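Local coordinates for amidase, hydantoinase/carbamoylase family (PDB 5I4M), which probably hydrolyses N-carbamoyl-L-amino acids as a two-zinc amidase of the peptidase M20 family, at residues Asp80-Val85 / Tyr172-Lys177; Ser152-Ala157 / Gly185-Arg190; Ala263-Asp268 / Ala332-Asp337; Met288-Asn293 / Val297-Val302. All coordinates share one frame; numbering follows the deposited sequence.

In the fold
From the N terminus, interaction 1 closes the first long loop, bringing the turn between strands 76-79 and 85-89 against helix 170-175. Interaction 2 crosses it, since 152-157 falls inside that loop and 185-190 beyond it; the two touch, with Leu174 O 2.9 Å from Gly185 N, and both belong to the zinc-bearing part of the chain. Further on, interaction 3 joins helices 259-276 and 313-334, and the hairpin of interaction 4 is nested within the loop it closes. These last two also meet, Ala263 packing on Val302. Their centres lie about 26 to 35 Å from those of the first pair, and interactions 2, 3 and 4 all touch the second subunit.

Interaction 1: residues Asp80-Val85 / Tyr172-Lys177; sequences DTMGNV and YGLSRK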
loop_
_atom_site.group_PDB
_atom_site.type_symbol
_atom_site.label_atom_id
_atom_site.label_comp_id
_atom_site.label_asym_id
_atom_site.label_seq_id
_atom_site.Cartn_x
_atom_site.Cartn_y
_atom_site.Cartn_z
ATOM N N ASP A 80 25.952 5.970 -22.042
ATOM C CA ASP A 80 26.512 6.999 -21.175
ATOM C C ASP A 80 26.344 6.610 -19.700
ATOM O O ASP A 80 25.879 5.516 -19.363
ATOM C CB ASP A 80 25.935 8.386 -21.520
ATOM C CG ASP A 80 24.477 8.601 -21.076
ATOM O OD1 ASP A 80 23.921 7.837 -20.263
ATOM O OD2 ASP A 80 23.873 9.595 -21.545
ATOM N N THR A 81 26.766 7.509 -18.806
ATOM C CA THR A 81 26.781 7.243 -17.371
ATOM C C THR A 81 25.391 7.133 -16.753
ATOM O O THR A 81 25.278 6.663 -15.616
ATOM C CB THR A 81 27.577 8.338 -16.657
ATOM O OG1 THR A 81 27.136 9.617 -17.119
ATOM C CG2 THR A 81 29.072 8.198 -16.963
ATOM N N MET A 82 24.343 7.574 -17.438
ATOM C CA MET A 82 22.976 7.340 -16.987
ATOM C C MET A 82 22.338 6.155 -17.693
ATOM O O MET A 82 21.130 5.950 -17.560
ATOM C CB MET A 82 22.112 8.585 -17.197
ATOM C CG MET A 82 22.341 9.683 -16.141
ATOM S SD MET A 82 21.872 9.173 -14.465
ATOM C CE MET A 82 20.118 8.888 -14.667
ATOM N N GLY A 83 23.113 5.387 -18.451
ATOM C CA GLY A 83 22.559 4.239 -19.143
ATOM C C GLY A 83 21.818 4.549 -20.424
ATOM O O GLY A 83 21.232 3.633 -21.017
ATOM N N ASN A 84 21.814 5.803 -20.869
ATOM C CA ASN A 84 21.220 6.125 -22.157
ATOM C C ASN A 84 22.023 5.448 -23.260
ATOM O O ASN A 84 23.258 5.411 -23.220
ATOM C CB ASN A 84 21.190 7.639 -22.395
ATOM C CG ASN A 84 20.473 8.405 -21.298
ATOM O OD1 ASN A 84 19.384 8.035 -20.873
ATOM N ND2 ASN A 84 21.082 9.513 -20.848
ATOM N N VAL A 85 21.317 4.906 -24.251
ATOM C CA VAL A 85 21.934 4.108 -25.313
ATOM C C VAL A 85 21.841 4.893 -26.613
ATOM O O VAL A 85 20.739 5.248 -27.046
ATOM C CB VAL A 85 21.246 2.744 -25.466
ATOM C CG1 VAL A 85 21.947 1.921 -26.545
ATOM C CG2 VAL A 85 21.186 2.011 -24.135
ATOM N N TYR A 172 22.732 13.368 -9.036
ATOM C CA TYR A 172 21.306 13.321 -8.712
ATOM C C TYR A 172 20.619 12.178 -9.438
ATOM O O TYR A 172 19.841 11.418 -8.843
ATOM C CB TYR A 172 20.649 14.654 -9.076
ATOM C CG TYR A 172 19.137 14.650 -9.029
ATOM C CD1 TYR A 172 18.457 14.911 -7.843
ATOM C CD2 TYR A 172 18.387 14.398 -10.173
ATOM C CE1 TYR A 172 17.063 14.930 -7.802
ATOM C CE2 TYR A 172 17.005 14.415 -10.142
ATOM C CZ TYR A 172 16.347 14.674 -8.956
ATOM O OH TYR A 172 14.972 14.696 -8.934
ATOM N N GLY A 173 20.887 12.042 -10.739
ATOM C CA GLY A 173 20.272 10.962 -11.492
ATOM C C GLY A 173 20.629 9.591 -10.952
ATOM O O GLY A 173 19.778 8.703 -10.884
ATOM N N LEU A 174 21.885 9.408 -10.537
ATOM C CA LEU A 174 22.338 8.095 -10.078
ATOM C C LEU A 174 21.812 7.738 -8.693
ATOM O O LEU A 174 21.757 6.548 -8.356
ATOM C CB LEU A 174 23.864 8.031 -10.067
ATOM C CG LEU A 174 24.523 8.115 -11.443
ATOM C CD1 LEU A 174 26.024 8.270 -11.295
ATOM C CD2 LEU A 174 24.179 6.889 -12.309
ATOM N N SER A 175 21.409 8.720 -7.895
ATOM C CA SER A 175 21.001 8.473 -6.515
ATOM C C SER A 175 19.489 8.320 -6.329
ATOM O O SER A 175 19.049 8.096 -5.198
ATOM C CB SER A 175 21.522 9.603 -5.609
ATOM O OG SER A 175 21.065 10.871 -6.067
ATOM N N ARG A 176 18.681 8.439 -7.386
ATOM C CA ARG A 176 17.247 8.189 -7.240
ATOM C C ARG A 176 17.016 6.737 -6.841
ATOM O O ARG A 176 17.696 5.834 -7.331
ATOM C CB ARG A 176 16.500 8.500 -8.540
ATOM C CG ARG A 176 16.673 9.932 -9.068
ATOM C CD ARG A 176 16.311 10.962 -8.015
ATOM N NE ARG A 176 17.465 11.298 -7.186
ATOM C CZ ARG A 176 17.395 11.898 -6.005
ATOM N NH1 ARG A 176 16.215 12.235 -5.498
ATOM N NH2 ARG A 176 18.508 12.156 -5.329
ATOM N N LYS A 177 16.061 6.510 -5.938
ATOM C CA LYS A 177 15.903 5.209 -5.287
ATOM C C LYS A 177 14.532 4.603 -5.560
ATOM O O LYS A 177 13.538 5.321 -5.729
ATOM C CB LYS A 177 16.081 5.326 -3.760
ATOM C CG LYS A 177 17.484 5.670 -3.290
ATOM C CD LYS A 177 17.498 5.927 -1.785
ATOM C CE LYS A 177 18.869 6.392 -1.292
ATOM N NZ LYS A 177 19.889 5.297 -1.269
#
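Met82 and Leu174 carry the apolar part of this contact. The thioether of Met82 lies against the backbone of Gly173, with SD 3.7 Å from Gly173 C, while its methyl CE reaches Gly173 CA and O. Its chain is bent at both chi2 (-64°) and chi3 (-63°), which folds the sulfur and methyl onto the helix. Having no side chain, Gly173 leaves its CA open to this approach. From the neighbouring position Leu174 sends CD2 to the same sulfur, at 3.9 Å from Met82 SD, and CD2 also rests 3.5 Å from Thr81 O.

Between the two segments there are no polar bonds; those described here lie inside each one. Asp80 OD1 takes the backbone N-H of Met82, with Met82 N at 2.9 Å, and that of Asn84, from opposite faces of the carboxylate. Its other oxygen, OD2, receives Asn84 ND2 at 2.9 Å through the syn lone pair, so both ends of the carboxylate are held. On the helix side Arg176 NE bonds to Tyr172 O at 2.9 Å, and its guanidinium lies over one face of the Tyr172 ring, offset toward the rim.

Helices 159-164 and 184-191 also touch Met82, through Ala160, Val163 and Ile184, burying it. The loop 80-85 thus combines an Asx turn at Asp80 with a type I beta turn from Asp80 to Gly83, linking two antiparallel strands and seating its methionine on helix 170-175.

Interaction 2: residues Ser152-Ala157 / Gly185-Arg190; sequences SRFAPA and GEELAR
Arg153 reaches helix 184-191 with its side chain at full stretch: CG stands opposite the backbone N (chi1 177°), and the chain stays extended as far as NE. That carries NH2 to Glu187 OE1, where the salt-bridge hydrogen bond measures 2.8 Å with an N-H...O angle of 157°. The oxygen lies at the edge of the guanidinium, in its plane, but the donor meets the carboxylate from above its own plane, the two planes being 81° apart.

Glu187 CG, anti to its carbonyl carbon, comes to the edge of the Phe154 ring, 4.1 Å from Phe154 CZ, and the bend at chi2 turns the carboxylate to the arginines. Phe154 in turn puts CZ over one face of the Arg153 guanidinium, so the ring lies beside both charged partners. One turn along the helix, Arg190 adds NE to Glu187 OE2 at 3.0 Å, within the Arg190 guanidinium plane; its bonds to OE1 are weak.

Asp178 also pairs with Arg153 NH2, and Asp57 with Arg190 NH1, so both arginines have a second acid. Two arginines gripping one buried carboxylate would probably keep Glu187 ionised, and this charge network ties the loop that follows zinc ligand Glu150 to helix 184-191.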
loop_
_atom_site.group_PDB
_atom_site.type_symbol
_atom_site.label_atom_id
_atom_site.label_comp_id
_atom_site.label_asym_id
_atom_site.label_seq_id
_atom_site.Cartn_x
_atom_site.Cartn_y
_atom_site.Cartn_z
ATOM N N SER A 152 8.457 5.881 -12.492
ATOM C CA SER A 152 7.587 5.083 -11.633
ATOM C C SER A 152 8.372 4.287 -10.594
ATOM O O SER A 152 8.099 4.387 -9.391
ATOM C CB SER A 152 6.737 4.132 -12.486
ATOM O OG SER A 152 5.950 3.295 -11.641
ATOM N N ARG A 153 9.359 3.504 -11.036
ATOM C CA ARG A 153 10.157 2.717 -10.094
ATOM C C ARG A 153 11.126 3.603 -9.321
ATOM O O ARG A 153 11.276 3.457 -8.101
ATOM C CB ARG A 153 10.931 1.628 -10.830
ATOM C CG ARG A 153 11.827 0.825 -9.895
ATOM C CD ARG A 153 12.662 -0.222 -10.613
ATOM N NE ARG A 153 13.515 -0.900 -9.635
ATOM C CZ ARG A 153 14.542 -1.690 -9.931
ATOM N NH1 ARG A 153 14.868 -1.924 -11.203
ATOM N NH2 ARG A 153 15.236 -2.245 -8.944
ATOM N N PHE A 154 11.808 4.503 -10.017
ATOM C CA PHE A 154 12.587 5.567 -9.405
ATOM C C PHE A 154 11.959 6.868 -9.870
ATOM O O PHE A 154 11.649 7.014 -11.054
ATOM C CB PHE A 154 14.070 5.533 -9.810
ATOM C CG PHE A 154 14.643 4.152 -9.989
ATOM C CD1 PHE A 154 14.471 3.468 -11.185
ATOM C CD2 PHE A 154 15.412 3.572 -8.994
ATOM C CE1 PHE A 154 15.012 2.211 -11.371
ATOM C CE2 PHE A 154 15.962 2.309 -9.166
ATOM C CZ PHE A 154 15.760 1.623 -10.356
ATOM N N ALA A 155 11.751 7.795 -8.947
ATOM C CA ALA A 155 11.114 9.038 -9.329
ATOM C C ALA A 155 12.115 10.191 -9.257
ATOM O O ALA A 155 13.079 10.132 -8.492
ATOM C CB ALA A 155 9.918 9.344 -8.416
ATOM N N PRO A 156 11.920 11.257 -10.029
ATOM C CA PRO A 156 10.800 11.492 -10.936
ATOM C C PRO A 156 11.063 11.001 -12.350
ATOM O O PRO A 156 12.027 10.273 -12.603
ATOM C CB PRO A 156 10.675 13.016 -10.914
ATOM C CG PRO A 156 12.088 13.461 -10.826
ATOM C CD PRO A 156 12.761 12.461 -9.893
ATOM N N ALA A 157 10.203 11.425 -13.271
ATOM C CA ALA A 157 10.316 11.045 -14.668
ATOM C C ALA A 157 11.453 11.793 -15.362
ATOM O O ALA A 157 11.928 12.834 -14.899
ATOM C CB ALA A 157 9.009 11.344 -15.397
ATOM N N GLY A 185 21.987 4.163 -10.072
ATOM C CA GLY A 185 23.377 3.812 -10.332
ATOM C C GLY A 185 23.694 2.356 -10.027
ATOM O O GLY A 185 24.431 1.703 -10.770
ATOM N N GLU A 186 23.164 1.836 -8.922
ATOM C CA GLU A 186 23.393 0.427 -8.606
ATOM C C GLU A 186 22.756 -0.475 -9.650
ATOM O O GLU A 186 23.364 -1.463 -10.092
ATOM C CB GLU A 186 22.835 0.098 -7.220
ATOM C CG GLU A 186 23.636 0.687 -6.068
ATOM C CD GLU A 186 22.810 0.855 -4.799
ATOM O OE1 GLU A 186 21.625 0.443 -4.782
ATOM O OE2 GLU A 186 23.360 1.398 -3.817
ATOM N N GLU A 187 21.529 -0.156 -10.056
ATOM C CA GLU A 187 20.821 -1.024 -10.985
ATOM C C GLU A 187 21.384 -0.924 -12.399
ATOM O O GLU A 187 21.367 -1.920 -13.131
ATOM C CB GLU A 187 19.333 -0.705 -10.941
ATOM C CG GLU A 187 18.695 -1.162 -9.633
ATOM C CD GLU A 187 18.708 -2.676 -9.480
ATOM O OE1 GLU A 187 17.701 -3.327 -9.835
ATOM O OE2 GLU A 187 19.723 -3.222 -9.008
ATOM N N LEU A 188 21.892 0.248 -12.797
ATOM C CA LEU A 188 22.627 0.341 -14.059
ATOM C C LEU A 188 23.824 -0.611 -14.062
ATOM O O LEU A 188 24.042 -1.355 -15.026
ATOM C CB LEU A 188 23.092 1.786 -14.301
ATOM C CG LEU A 188 22.050 2.838 -14.710
ATOM C CD1 LEU A 188 22.634 4.268 -14.679
ATOM C CD2 LEU A 188 21.475 2.515 -16.087
ATOM N N ALA A 189 24.624 -0.589 -12.994
ATOM C CA ALA A 189 25.751 -1.513 -12.916
ATOM C C ALA A 189 25.273 -2.960 -12.934
ATOM O O ALA A 189 25.887 -3.815 -13.583
ATOM C CB ALA A 189 26.583 -1.230 -11.663
ATOM N N ARG A 190 24.152 -3.245 -12.266
ATOM C CA ARG A 190 23.674 -4.620 -12.176
ATOM C C ARG A 190 23.315 -5.179 -13.545
ATOM O O ARG A 190 23.648 -6.330 -13.851
ATOM C CB ARG A 190 22.467 -4.717 -11.239
ATOM C CG ARG A 190 22.082 -6.162 -10.928
ATOM C CD ARG A 190 20.850 -6.237 -10.055
ATOM N NE ARG A 190 19.694 -5.664 -10.730
ATOM C CZ ARG A 190 18.989 -6.304 -11.657
ATOM N NH1 ARG A 190 19.330 -7.537 -12.009
ATOM N NH2 ARG A 190 17.948 -5.712 -12.233
#

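Interaction 3: residues Ala263-Asp268 / Ala332-Asp337; sequences ASRVVD and ADIGLD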
loop_
_atom_site.group_PDB
_atom_site.type_symbol
_atom_site.label_atom_id
_atom_site.label_comp_id
_atom_site.label_asym_id
_atom_site.label_seq_id
_atom_site.Cartn_x
_atom_site.Cartn_y
_atom_site.Cartn_z
ATOM N N ALA A 263 -4.626 11.827 4.577
ATOM C CA ALA A 263 -4.231 11.546 3.200
ATOM C C ALA A 263 -5.446 11.443 2.290
ATOM O O ALA A 263 -5.437 11.958 1.165
ATOM C CB ALA A 263 -3.407 10.258 3.142
ATOM N N SER A 264 -6.501 10.774 2.758
ATOM C CA SER A 264 -7.713 10.640 1.957
ATOM C C SER A 264 -8.340 11.996 1.666
ATOM O O SER A 264 -8.864 12.231 0.567
ATOM C CB SER A 264 -8.717 9.738 2.680
ATOM O OG SER A 264 -8.217 8.417 2.734
ATOM N N ARG A 265 -8.313 12.900 2.640
ATOM C CA ARG A 265 -8.850 14.226 2.368
ATOM C C ARG A 265 -8.010 14.959 1.333
ATOM O O ARG A 265 -8.547 15.765 0.563
ATOM C CB ARG A 265 -8.956 15.018 3.669
ATOM C CG ARG A 265 -10.135 14.532 4.486
ATOM C CD ARG A 265 -10.240 15.207 5.850
ATOM N NE ARG A 265 -11.399 14.684 6.567
ATOM C CZ ARG A 265 -11.616 14.855 7.865
ATOM N NH1 ARG A 265 -10.745 15.543 8.601
ATOM N NH2 ARG A 265 -12.699 14.331 8.428
ATOM N N VAL A 266 -6.704 14.683 1.282
ATOM C CA VAL A 266 -5.874 15.325 0.265
ATOM C C VAL A 266 -6.136 14.712 -1.105
ATOM O O VAL A 266 -6.086 15.414 -2.121
ATOM C CB VAL A 266 -4.382 15.254 0.642
ATOM C CG1 VAL A 266 -3.522 15.892 -0.451
ATOM C CG2 VAL A 266 -4.138 15.975 1.977
ATOM N N VAL A 267 -6.424 13.411 -1.166
ATOM C CA VAL A 267 -6.800 12.816 -2.450
ATOM C C VAL A 267 -7.995 13.555 -3.038
ATOM O O VAL A 267 -8.022 13.889 -4.232
ATOM C CB VAL A 267 -7.088 11.311 -2.284
ATOM C CG1 VAL A 267 -7.744 10.738 -3.552
ATOM C CG2 VAL A 267 -5.799 10.544 -1.974
ATOM N N ASP A 268 -8.989 13.848 -2.196
ATOM C CA ASP A 268 -10.168 14.585 -2.640
ATOM C C ASP A 268 -9.812 16.020 -3.008
ATOM O O ASP A 268 -10.289 16.547 -4.022
ATOM C CB ASP A 268 -11.230 14.550 -1.537
ATOM C CG ASP A 268 -12.651 14.552 -2.073
ATOM O OD1 ASP A 268 -12.852 14.290 -3.276
ATOM O OD2 ASP A 268 -13.575 14.794 -1.269
ATOM N N ALA A 332 -3.603 20.501 10.039
ATOM C CA ALA A 332 -3.857 21.255 11.262
ATOM C C ALA A 332 -5.162 20.830 11.914
ATOM O O ALA A 332 -5.262 20.806 13.147
ATOM C CB ALA A 332 -3.880 22.753 10.960
ATOM N N ASP A 333 -6.175 20.508 11.106
ATOM C CA ASP A 333 -7.466 20.116 11.661
ATOM C C ASP A 333 -7.376 18.777 12.384
ATOM O O ASP A 333 -7.998 18.592 13.437
ATOM C CB ASP A 333 -8.512 20.063 10.550
ATOM C CG ASP A 333 -9.834 19.504 11.023
ATOM O OD1 ASP A 333 -10.586 20.241 11.695
ATOM O OD2 ASP A 333 -10.120 18.328 10.721
ATOM N N ILE A 334 -6.608 17.840 11.843
ATOM C CA ILE A 334 -6.461 16.523 12.455
ATOM C C ILE A 334 -5.367 16.524 13.515
ATOM O O ILE A 334 -5.473 15.831 14.530
ATOM C CB ILE A 334 -6.178 15.475 11.357
ATOM C CG1 ILE A 334 -7.341 15.410 10.373
ATOM C CG2 ILE A 334 -5.894 14.083 11.963
ATOM C CD1 ILE A 334 -7.035 14.579 9.142
ATOM N N GLY A 335 -4.304 17.288 13.299
ATOM C CA GLY A 335 -3.156 17.216 14.178
ATOM C C GLY A 335 -2.074 16.311 13.626
ATOM O O GLY A 335 -1.427 15.567 14.368
ATOM N N LEU A 336 -1.865 16.367 12.322
ATOM C CA LEU A 336 -0.820 15.598 11.667
ATOM C C LEU A 336 0.416 16.464 11.463
ATOM O O LEU A 336 0.313 17.679 11.278
ATOM C CB LEU A 336 -1.315 15.074 10.318
ATOM C CG LEU A 336 -2.599 14.247 10.338
ATOM C CD1 LEU A 336 -3.079 13.960 8.909
ATOM C CD2 LEU A 336 -2.377 12.937 11.093
ATOM N N ASP A 337 1.592 15.825 11.508
ATOM C CA ASP A 337 2.829 16.434 11.036
ATOM C C ASP A 337 2.938 16.203 9.533
ATOM O O ASP A 337 2.554 15.143 9.036
ATOM C CB ASP A 337 4.046 15.834 11.745
ATOM C CG ASP A 337 4.092 16.176 13.225
ATOM O OD1 ASP A 337 3.530 17.220 13.615
ATOM O OD2 ASP A 337 4.691 15.397 13.997
HETATM O O HOH W 1 -8.769 17.554 8.000
HETATM O O HOH W 2 -11.045 16.056 11.527
#
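Arg265 NH1 donates to two waters, 2.9 Å from water 1 and 3.0 Å from water 2, and faces an acid. Both waters then donate to Asp333 OD2, so a pair of bridges spans the gap between helix 259-276 and the C-terminal end of helix 313-334, two helices packed on strands of the M20 dimerisation region. The direct ionic pair, Arg265 NH1 to Asp333 OD2, is long at 3.6 Å, and the two waters carry the hydrogen bonds of the link. Arg265 and Asp333 cross at about a right angle, with their flat groups turned 49° from one another. All this holds for one of two modelled conformers of Asp333, so the link is probably partial.

The arginine is extended from CG to NE, which takes the guanidinium well away from its own helix. Its stronger polar partner is Asp268 of the second subunit, whose OD1 takes Arg265 NE in a salt bridge; Asp268 of this chain is matched in the same way by Arg265 of the second subunit. Gly335, just past the helix, leaves helical geometry with positive phi (97°).

Ile334 supplies an apolar neighbour through its longer branch, CG1 lying 3.8 Å and CD1 3.9 Å from Arg265 NH1.

Interaction 4: residues Met288-Asn293 / Val297-Val302; sequences MQVHPN and VIPGRV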
loop_
_atom_site.group_PDB
_atom_site.type_symbol
_atom_site.label_atom_id
_atom_site.label_comp_id
_atom_site.label_asym_id
_atom_site.label_seq_id
_atom_site.Cartn_x
_atom_site.Cartn_y
_atom_site.Cartn_z
ATOM N N MET A 288 0.290 5.488 -2.884
ATOM C CA MET A 288 -0.007 5.671 -1.470
ATOM C C MET A 288 0.515 4.458 -0.719
ATOM O O MET A 288 0.323 3.327 -1.165
ATOM C CB MET A 288 -1.515 5.836 -1.220
ATOM C CG MET A 288 -1.840 6.099 0.249
ATOM S SD MET A 288 -3.563 6.529 0.579
ATOM C CE MET A 288 -3.609 8.197 -0.083
ATOM N N GLN A 289 1.171 4.698 0.418
ATOM C CA GLN A 289 1.683 3.632 1.285
ATOM C C GLN A 289 1.215 3.919 2.706
ATOM O O GLN A 289 1.581 4.948 3.276
ATOM C CB GLN A 289 3.218 3.549 1.254
ATOM C CG GLN A 289 3.871 3.217 -0.109
ATOM C CD GLN A 289 5.399 3.436 -0.112
ATOM O OE1 GLN A 289 5.903 4.351 0.526
ATOM N NE2 GLN A 289 6.128 2.583 -0.827
ATOM N N VAL A 290 0.418 3.020 3.277
ATOM C CA VAL A 290 -0.171 3.209 4.603
ATOM C C VAL A 290 0.627 2.412 5.624
ATOM O O VAL A 290 1.029 1.275 5.351
ATOM C CB VAL A 290 -1.650 2.775 4.602
ATOM C CG1 VAL A 290 -2.284 2.927 5.995
ATOM C CG2 VAL A 290 -2.432 3.548 3.531
ATOM N N HIS A 291 0.857 2.999 6.812
ATOM C CA HIS A 291 1.577 2.322 7.885
ATOM C C HIS A 291 0.769 2.399 9.177
ATOM O O HIS A 291 0.291 3.486 9.542
ATOM C CB HIS A 291 2.969 2.952 8.067
ATOM C CG HIS A 291 3.763 3.050 6.796
ATOM N ND1 HIS A 291 4.564 2.027 6.334
ATOM C CD2 HIS A 291 3.876 4.052 5.889
ATOM C CE1 HIS A 291 5.132 2.391 5.196
ATOM N NE2 HIS A 291 4.737 3.618 4.909
ATOM N N PRO A 292 0.615 1.287 9.917
ATOM C CA PRO A 292 1.180 -0.032 9.613
ATOM C C PRO A 292 0.329 -0.858 8.657
ATOM O O PRO A 292 0.704 -1.984 8.347
ATOM C CB PRO A 292 1.252 -0.701 10.993
ATOM C CG PRO A 292 0.085 -0.124 11.732
ATOM C CD PRO A 292 0.014 1.329 11.265
ATOM N N ASN A 293 -0.798 -0.310 8.197
ATOM C CA ASN A 293 -1.682 -0.989 7.238
ATOM C C ASN A 293 -2.326 -2.232 7.854
ATOM O O ASN A 293 -2.526 -3.247 7.182
ATOM C CB ASN A 293 -0.948 -1.348 5.942
ATOM C CG ASN A 293 -1.843 -1.239 4.717
ATOM O OD1 ASN A 293 -2.799 -0.462 4.702
ATOM N ND2 ASN A 293 -1.539 -2.022 3.683
ATOM N N VAL A 297 -5.847 -1.014 13.341
ATOM C CA VAL A 297 -4.928 0.008 13.841
ATOM C C VAL A 297 -5.195 1.291 13.063
ATOM O O VAL A 297 -5.113 1.290 11.830
ATOM C CB VAL A 297 -3.453 -0.412 13.673
ATOM C CG1 VAL A 297 -2.516 0.668 14.237
ATOM C CG2 VAL A 297 -3.188 -1.765 14.344
ATOM N N ILE A 298 -5.503 2.377 13.773
ATOM C CA ILE A 298 -5.552 3.712 13.171
ATOM C C ILE A 298 -4.221 3.979 12.478
ATOM O O ILE A 298 -3.169 3.870 13.122
ATOM C CB ILE A 298 -5.816 4.796 14.228
ATOM C CG1 ILE A 298 -7.183 4.605 14.891
ATOM C CG2 ILE A 298 -5.682 6.195 13.618
ATOM C CD1 ILE A 298 -7.262 5.302 16.271
ATOM N N PRO A 299 -4.204 4.334 11.192
ATOM C CA PRO A 299 -2.919 4.517 10.505
ATOM C C PRO A 299 -2.146 5.696 11.083
ATOM O O PRO A 299 -2.696 6.784 11.275
ATOM C CB PRO A 299 -3.326 4.754 9.046
ATOM C CG PRO A 299 -4.627 3.999 8.910
ATOM C CD PRO A 299 -5.328 4.256 10.240
ATOM N N GLY A 300 -0.868 5.467 11.364
ATOM C CA GLY A 300 -0.046 6.470 12.015
ATOM C C GLY A 300 0.866 7.205 11.055
ATOM O O GLY A 300 1.418 8.252 11.404
ATOM N N ARG A 301 1.029 6.682 9.839
ATOM C CA ARG A 301 1.882 7.323 8.843
ATOM C C ARG A 301 1.380 6.956 7.455
ATOM O O ARG A 301 1.115 5.785 7.184
ATOM C CB ARG A 301 3.347 6.893 9.016
ATOM C CG ARG A 301 4.337 7.712 8.202
ATOM C CD ARG A 301 5.789 7.299 8.467
ATOM N NE ARG A 301 6.144 6.022 7.845
ATOM C CZ ARG A 301 6.402 4.900 8.515
ATOM N NH1 ARG A 301 6.351 4.879 9.842
ATOM N NH2 ARG A 301 6.716 3.791 7.853
ATOM N N VAL A 302 1.235 7.946 6.580
ATOM C CA VAL A 302 0.857 7.656 5.198
ATOM C C VAL A 302 1.733 8.490 4.275
ATOM O O VAL A 302 1.825 9.715 4.427
ATOM C CB VAL A 302 -0.636 7.917 4.912
ATOM C CG1 VAL A 302 -0.933 7.645 3.422
ATOM C CG2 VAL A 302 -1.523 7.034 5.804
#
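Val290 and Val302 face one another on one side of the sheet, their methyls Val290 CG1 and Val302 CG2 4.2 Å apart. Val290 CG1 also packs on the Pro299 ring, 3.7 Å from Pro299 CB, while Val302 CG1, opposite its backbone N (chi1 178°), turns to Met288 CG at 3.6 Å. Helix 259-276 lies over this apolar group, with Leu260 touching Met288 and Pro299, and Ala263 touching Val302. Toward the hairpin end, Pro292, which follows a cis peptide bond, sets CG 3.7 Å from Val297 CG1.

The strands form an antiparallel beta hairpin with a classic beta bulge, in which Gly300 and Arg301 both face His291. His291 O accepts Gly300 N at 2.9 Å, in the carbonyl plane, and Arg301 N at 3.3 Å, tilted from it. His291 N returns a bond to Arg301 O at 2.8 Å.

On the other face the Arg301 guanidinium lies over the His291 ring. Arg301 bends at chi3 (74°) so that NH2 hangs over the ring centre, 3.1 Å above its plane, with the planes 30° from parallel; each residue has a second modelled conformer, leaving this pairing uncertain. At the subunit interface, Asn293 OD1 accepts from Met288 N of the second subunit, and Met288 N donates to Asn293 OD1 of that subunit.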